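Local coordinates for hydrolase (Burkholderia cenocepacia, PDB 4QKU), which probably hydrolyses fumarylacetoacetate to fumarate and acetoacetate, the last step of phenylalanine and tyrosine breakdown, as a metal-dependent enzyme of the FAH family, at residues A69-A73 against G74-L78; V287-D290 against A291-P294. One frame throughout, in Å; residues are numbered along the deposited sequence.

Contact 1. Residues A69-A73 against G74-L78; sequences ALARA and GLVTL
The carbonyl oxygen of Ala71 is gripped twice: the amide N of Gly74 donates to Ala71 O at 2.9 Å, and a water gives it a second hydrogen bond. The Gly74 N-H comes in from above the carbonyl plane, 63° out of it. The same water also donates to Val76 O, at 2.8 Å, and so ties the departing chain to the last helical turn. One residue back, Leu75 N reaches Leu70 O at 3.0 Å, with the donor tilted 23° from that carbonyl's plane. Gly74 makes the reversal with a positive phi, and the chain folds back so that Leu75 lays its CB 4.0 Å from Leu70 CG, the two side chains crossing at about a right angle. Val76 turns CG1 between its own backbone N and carbonyl carbon (chi1 68°), which brings this methyl against the helix, 3.6 Å from Ala71 N and also against Leu70 CB. Leu108 and Leu111 of helix 98-111 meet Leu70 and Leu75 respectively, extending the apolar patch. The paired 6→1 and 5→2 bonds, with hydrophobic contact across them, are those of a Schellman motif ending helix 67-72 in the N-terminal domain.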
ATOM      1  N   ALA B  69      29.592 -12.727   2.061  1.00 20.28           N
ATOM      2  CA  ALA B  69      30.995 -13.077   2.326  1.00 21.20           C
ATOM      3  C   ALA B  69      31.143 -14.496   2.841  1.00 21.52           C
ATOM      4  O   ALA B  69      32.078 -15.210   2.474  1.00 22.15           O
ATOM      5  CB  ALA B  69      31.617 -12.113   3.323  1.00 21.15           C
ATOM      6  N   LEU B  70      30.218 -14.901   3.693  1.00 21.63           N
ATOM      7  CA  LEU B  70      30.237 -16.256   4.237  1.00 22.51           C
ATOM      8  C   LEU B  70      29.985 -17.264   3.115  1.00 23.11           C
ATOM      9  O   LEU B  70      30.620 -18.328   3.073  1.00 23.79           O
ATOM     10  CB  LEU B  70      29.206 -16.387   5.362  1.00 22.05           C
ATOM     11  CG  LEU B  70      29.477 -17.389   6.470  1.00 22.74           C
ATOM     12  CD1 LEU B  70      30.754 -17.059   7.235  1.00 22.98           C
ATOM     13  CD2 LEU B  70      28.279 -17.438   7.414  1.00 22.52           C
ATOM     14  N   ALA B  71      29.089 -16.908   2.185  1.00 22.92           N
ATOM     15  CA  ALA B  71      28.768 -17.782   1.051  1.00 23.52           C
ATOM     16  C   ALA B  71      29.955 -17.903   0.085  1.00 24.54           C
ATOM     17  O   ALA B  71      30.304 -19.009  -0.332  1.00 24.33           O
ATOM     18  CB  ALA B  71      27.541 -17.295   0.324  1.00 22.74           C
ATOM     19  N   ARG B  72      30.610 -16.779  -0.207  1.00 25.39           N
ATOM     20  CA  ARG B  72      31.796 -16.796  -1.063  1.00 27.23           C
ATOM     21  C   ARG B  72      32.884 -17.702  -0.487  1.00 27.70           C
ATOM     22  O   ARG B  72      33.564 -18.390  -1.240  1.00 28.97           O
ATOM     23  CB  ARG B  72      32.334 -15.386  -1.302  1.00 28.10           C
ATOM     24  CG  ARG B  72      31.617 -14.674  -2.427  1.00 29.64           C
ATOM     25  CD  ARG B  72      32.320 -13.386  -2.825  1.00 31.53           C
ATOM     26  NE  ARG B  72      32.177 -12.392  -1.762  1.00 32.73           N
ATOM     27  CZ  ARG B  72      31.112 -11.590  -1.608  1.00 33.79           C
ATOM     28  NH1 ARG B  72      31.071 -10.730  -0.595  1.00 34.53           N
ATOM     29  NH2 ARG B  72      30.073 -11.623  -2.459  1.00 32.88           N
ATOM     30  N   ALA B  73      33.025 -17.711   0.842  1.00 27.16           N
ATOM     31  CA  ALA B  73      33.975 -18.598   1.539  1.00 27.13           C
ATOM     32  C   ALA B  73      33.519 -20.054   1.668  1.00 26.50           C
ATOM     33  O   ALA B  73      34.243 -20.874   2.210  1.00 27.63           O
ATOM     34  CB  ALA B  73      34.286 -18.045   2.916  1.00 26.65           C
ATOM     35  N   GLY B  74      32.342 -20.380   1.163  1.00 25.80           N
ATOM     36  CA  GLY B  74      31.843 -21.753   1.199  1.00 25.86           C
ATOM     37  C   GLY B  74      31.289 -22.205   2.535  1.00 25.41           C
ATOM     38  O   GLY B  74      30.974 -23.367   2.702  1.00 24.93           O
ATOM     39  N   LEU B  75      31.129 -21.278   3.476  1.00 25.25           N
ATOM     40  CA  LEU B  75      30.721 -21.628   4.823  1.00 25.16           C
ATOM     41  C   LEU B  75      29.212 -21.523   5.064  1.00 24.84           C
ATOM     42  O   LEU B  75      28.745 -21.805   6.157  1.00 25.13           O
ATOM     43  CB  LEU B  75      31.496 -20.781   5.839  1.00 25.10           C
ATOM     44  CG  LEU B  75      32.998 -21.073   5.980  1.00 25.62           C
ATOM     45  CD1 LEU B  75      33.578 -20.173   7.054  1.00 25.64           C
ATOM     46  CD2 LEU B  75      33.276 -22.527   6.324  1.00 25.98           C
ATOM     47  N   VAL B  76      28.456 -21.130   4.057  1.00 24.90           N
ATOM     48  CA  VAL B  76      27.005 -21.245   4.125  1.00 25.27           C
ATOM     49  C   VAL B  76      26.521 -21.474   2.712  1.00 25.70           C
ATOM     50  O   VAL B  76      26.999 -20.837   1.778  1.00 25.34           O
ATOM     51  CB  VAL B  76      26.327 -20.003   4.756  1.00 24.99           C
ATOM     52  CG1 VAL B  76      26.455 -18.786   3.851  1.00 24.64           C
ATOM     53  CG2 VAL B  76      24.863 -20.269   5.048  1.00 24.82           C
ATOM     54  N   THR B  77      25.609 -22.416   2.542  1.00 27.11           N
ATOM     55  CA  THR B  77      25.161 -22.765   1.212  1.00 29.75           C
ATOM     56  C   THR B  77      23.647 -22.695   1.139  1.00 31.23           C
ATOM     57  O   THR B  77      22.964 -22.955   2.110  1.00 32.12           O
ATOM     58  CB  THR B  77      25.677 -24.155   0.760  1.00 30.17           C
ATOM     59  OG1 THR B  77      25.451 -25.109   1.796  1.00 31.21           O
ATOM     60  CG2 THR B  77      27.186 -24.114   0.455  1.00 30.12           C
ATOM     61  N   LEU B  78      23.151 -22.322  -0.037  1.00 33.56           N
ATOM     62  CA  LEU B  78      21.741 -22.154  -0.294  1.00 35.11           C
ATOM     63  C   LEU B  78      21.356 -23.015  -1.495  1.00 38.08           C
ATOM     64  O   LEU B  78      22.231 -23.552  -2.171  1.00 36.38           O
ATOM     65  CB  LEU B  78      21.472 -20.688  -0.590  1.00 35.14           C
ATOM     66  CG  LEU B  78      21.290 -19.869   0.682  1.00 36.12           C
ATOM     67  CD1 LEU B  78      21.609 -18.394   0.470  1.00 37.16           C
ATOM     68  CD2 LEU B  78      19.870 -20.049   1.169  1.00 36.14           C
TER
HETATM   69  O   HOH W   1      28.387 -21.347  -0.544  1.00 22.44           O

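Contact 2. Residues V287-D290 against A291-P294; sequences VTLD and ALEP
Val287 and Leu292 meet at about a right angle across the turn that follows strand 280-288, the Val287 CG1 methyl lying 4.0 Å from Leu292 CD2. The same methyl also approaches Leu292 CG. Phe428 of strand 424-436 packs on both residues and closes this apolar corner. Leu292 meanwhile passes alongside the Thr288 carbonyl, with CG 3.7 Å from Thr288 O, while its own amide N donates to that oxygen at 3.2 Å, in the carbonyl plane. Thr288 faces Ala291 with its hydroxyl: OG1, set between the backbone N and carbonyl carbon at chi1 65°, accepts the Ala291 N-H at 3.3 Å and lies 3.4 Å from the Ala291 methyl CB. The two bonds accepted by Thr288 form an ST motif at the end of strand 280-288. Beyond it, a type I beta turn runs from Asp290 to Glu293, closed by Glu293 N to Asp290 O at 3.1 Å, the donor standing above the carbonyl plane. Glu293 extends CG anti to its backbone N and then bends at chi2 (60°), bringing OE1 back toward the turn, where a water donates to both OE1 and Leu289 O, the latter at 2.7 Å. Both carboxylates find basic partners nearby: Asp290 OD2 forms a salt bridge with Arg102, and Glu293 OE1 one with Arg296. Val287 and Leu292 thus turn to strand 424-436, whereas Asp290 and Glu293 put their carboxylates at arginines. With OD1 of Asp290 and OE1 of Glu293 6.1 Å apart, these arginines probably offset the mutual repulsion and favour the ionised form of both acids.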
ATOM      1  N   VAL B 287      13.259 -10.693  13.618  1.00 14.74           N
ATOM      2  CA  VAL B 287      13.360 -11.860  14.475  1.00 15.75           C
ATOM      3  C   VAL B 287      12.463 -12.975  13.887  1.00 16.75           C
ATOM      4  O   VAL B 287      11.238 -12.827  13.817  1.00 17.44           O
ATOM      5  CB  VAL B 287      12.964 -11.527  15.921  1.00 15.72           C
ATOM      6  CG1 VAL B 287      13.119 -12.739  16.789  1.00 15.82           C
ATOM      7  CG2 VAL B 287      13.801 -10.370  16.458  1.00 15.92           C
ATOM      8  N   THR B 288      13.069 -14.082  13.460  1.00 17.32           N
ATOM      9  CA  THR B 288      12.320 -15.154  12.839  1.00 17.33           C
ATOM     10  C   THR B 288      11.371 -15.807  13.834  1.00 17.81           C
ATOM     11  O   THR B 288      11.614 -15.892  15.024  1.00 17.63           O
ATOM     12  CB  THR B 288      13.218 -16.251  12.251  1.00 17.69           C
ATOM     13  OG1 THR B 288      13.925 -16.901  13.307  1.00 18.26           O
ATOM     14  CG2 THR B 288      14.193 -15.667  11.253  1.00 17.57           C
ATOM     15  N   LEU B 289      10.263 -16.269  13.297  1.00 18.20           N
ATOM     16  CA  LEU B 289       9.227 -16.922  14.064  1.00 18.38           C
ATOM     17  C   LEU B 289       9.765 -18.189  14.746  1.00 18.60           C
ATOM     18  O   LEU B 289       9.314 -18.573  15.836  1.00 18.38           O
ATOM     19  CB  LEU B 289       8.076 -17.269  13.103  1.00 18.56           C
ATOM     20  CG  LEU B 289       6.676 -17.344  13.682  1.00 19.04           C
ATOM     21  CD1 LEU B 289       6.222 -15.988  14.175  1.00 18.91           C
ATOM     22  CD2 LEU B 289       5.728 -17.831  12.603  1.00 19.65           C
ATOM     23  N   ASP B 290      10.675 -18.871  14.055  1.00 18.33           N
ATOM     24  CA  ASP B 290      11.313 -20.054  14.588  1.00 18.48           C
ATOM     25  C   ASP B 290      12.064 -19.696  15.857  1.00 18.44           C
ATOM     26  O   ASP B 290      11.990 -20.426  16.852  1.00 19.06           O
ATOM     27  CB  ASP B 290      12.258 -20.671  13.552  1.00 18.92           C
ATOM     28  CG  ASP B 290      11.521 -21.510  12.476  1.00 19.58           C
ATOM     29  OD1 ASP B 290      10.292 -21.742  12.591  1.00 18.79           O
ATOM     30  OD2 ASP B 290      12.194 -21.932  11.502  1.00 20.13           O
ATOM     31  N   ALA B 291      12.778 -18.577  15.848  1.00 17.57           N
ATOM     32  CA  ALA B 291      13.467 -18.113  17.045  1.00 17.51           C
ATOM     33  C   ALA B 291      12.498 -17.789  18.187  1.00 17.24           C
ATOM     34  O   ALA B 291      12.862 -17.939  19.340  1.00 17.85           O
ATOM     35  CB  ALA B 291      14.318 -16.901  16.723  1.00 17.41           C
ATOM     36  N   LEU B 292      11.277 -17.356  17.880  1.00 16.36           N
ATOM     37  CA  LEU B 292      10.265 -17.108  18.918  1.00 15.98           C
ATOM     38  C   LEU B 292       9.541 -18.349  19.419  1.00 16.43           C
ATOM     39  O   LEU B 292       8.679 -18.252  20.296  1.00 16.29           O
ATOM     40  CB  LEU B 292       9.231 -16.124  18.416  1.00 15.57           C
ATOM     41  CG  LEU B 292       9.830 -14.760  18.038  1.00 15.27           C
ATOM     42  CD1 LEU B 292       8.858 -13.983  17.177  1.00 14.74           C
ATOM     43  CD2 LEU B 292      10.205 -13.977  19.289  1.00 15.42           C
ATOM     44  N   GLU B 293       9.870 -19.518  18.877  1.00 16.66           N
ATOM     45  CA  GLU B 293       9.137 -20.742  19.225  1.00 17.29           C
ATOM     46  C   GLU B 293       9.100 -20.992  20.743  1.00 17.06           C
ATOM     47  O   GLU B 293       8.037 -21.329  21.263  1.00 17.33           O
ATOM     48  CB  GLU B 293       9.699 -21.969  18.462  1.00 17.86           C
ATOM     49  CG  GLU B 293       9.027 -23.305  18.765  1.00 18.48           C
ATOM     50  CD  GLU B 293       7.528 -23.346  18.445  1.00 18.44           C
ATOM     51  OE1 GLU B 293       7.015 -22.482  17.713  1.00 17.83           O
ATOM     52  OE2 GLU B 293       6.862 -24.284  18.909  1.00 19.11           O
ATOM     53  N   PRO B 294      10.230 -20.785  21.451  1.00 16.46           N
ATOM     54  CA  PRO B 294      10.215 -21.096  22.881  1.00 16.68           C
ATOM     55  C   PRO B 294       9.348 -20.144  23.690  1.00 16.35           C
ATOM     56  O   PRO B 294       9.086 -20.408  24.843  1.00 16.25           O
ATOM     57  CB  PRO B 294      11.695 -20.968  23.304  1.00 16.57           C
ATOM     58  CG  PRO B 294      12.458 -21.172  22.065  1.00 16.56           C
ATOM     59  CD  PRO B 294      11.601 -20.533  20.991  1.00 16.39           C
TER
HETATM   60  O   HOH W   2       7.491 -20.604  16.073  1.00 13.92           O

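Overall arrangement
Contacts 1 and 2 are separate turns, their centres 23 Å apart and their nearest atoms about 12 Å apart, without touching. Residues 69-78 belong to the N-terminal family region and residues 287-294 to the C-terminal hydrolase region; the centre of contact 1 lies about 29 Å, and that of contact 2 about 14 Å, from the centre of the chain. Helix 98-111 touches both: Gln107, Leu108 and Leu111 meet contact 1, whereas Arg102 and Arg105 meet contact 2. The helix therefore bridges the two regions. Neither contact reaches the annotated sites, although strand 280-288, which leads into contact 2, begins at Thr280, a residue of the sodium site.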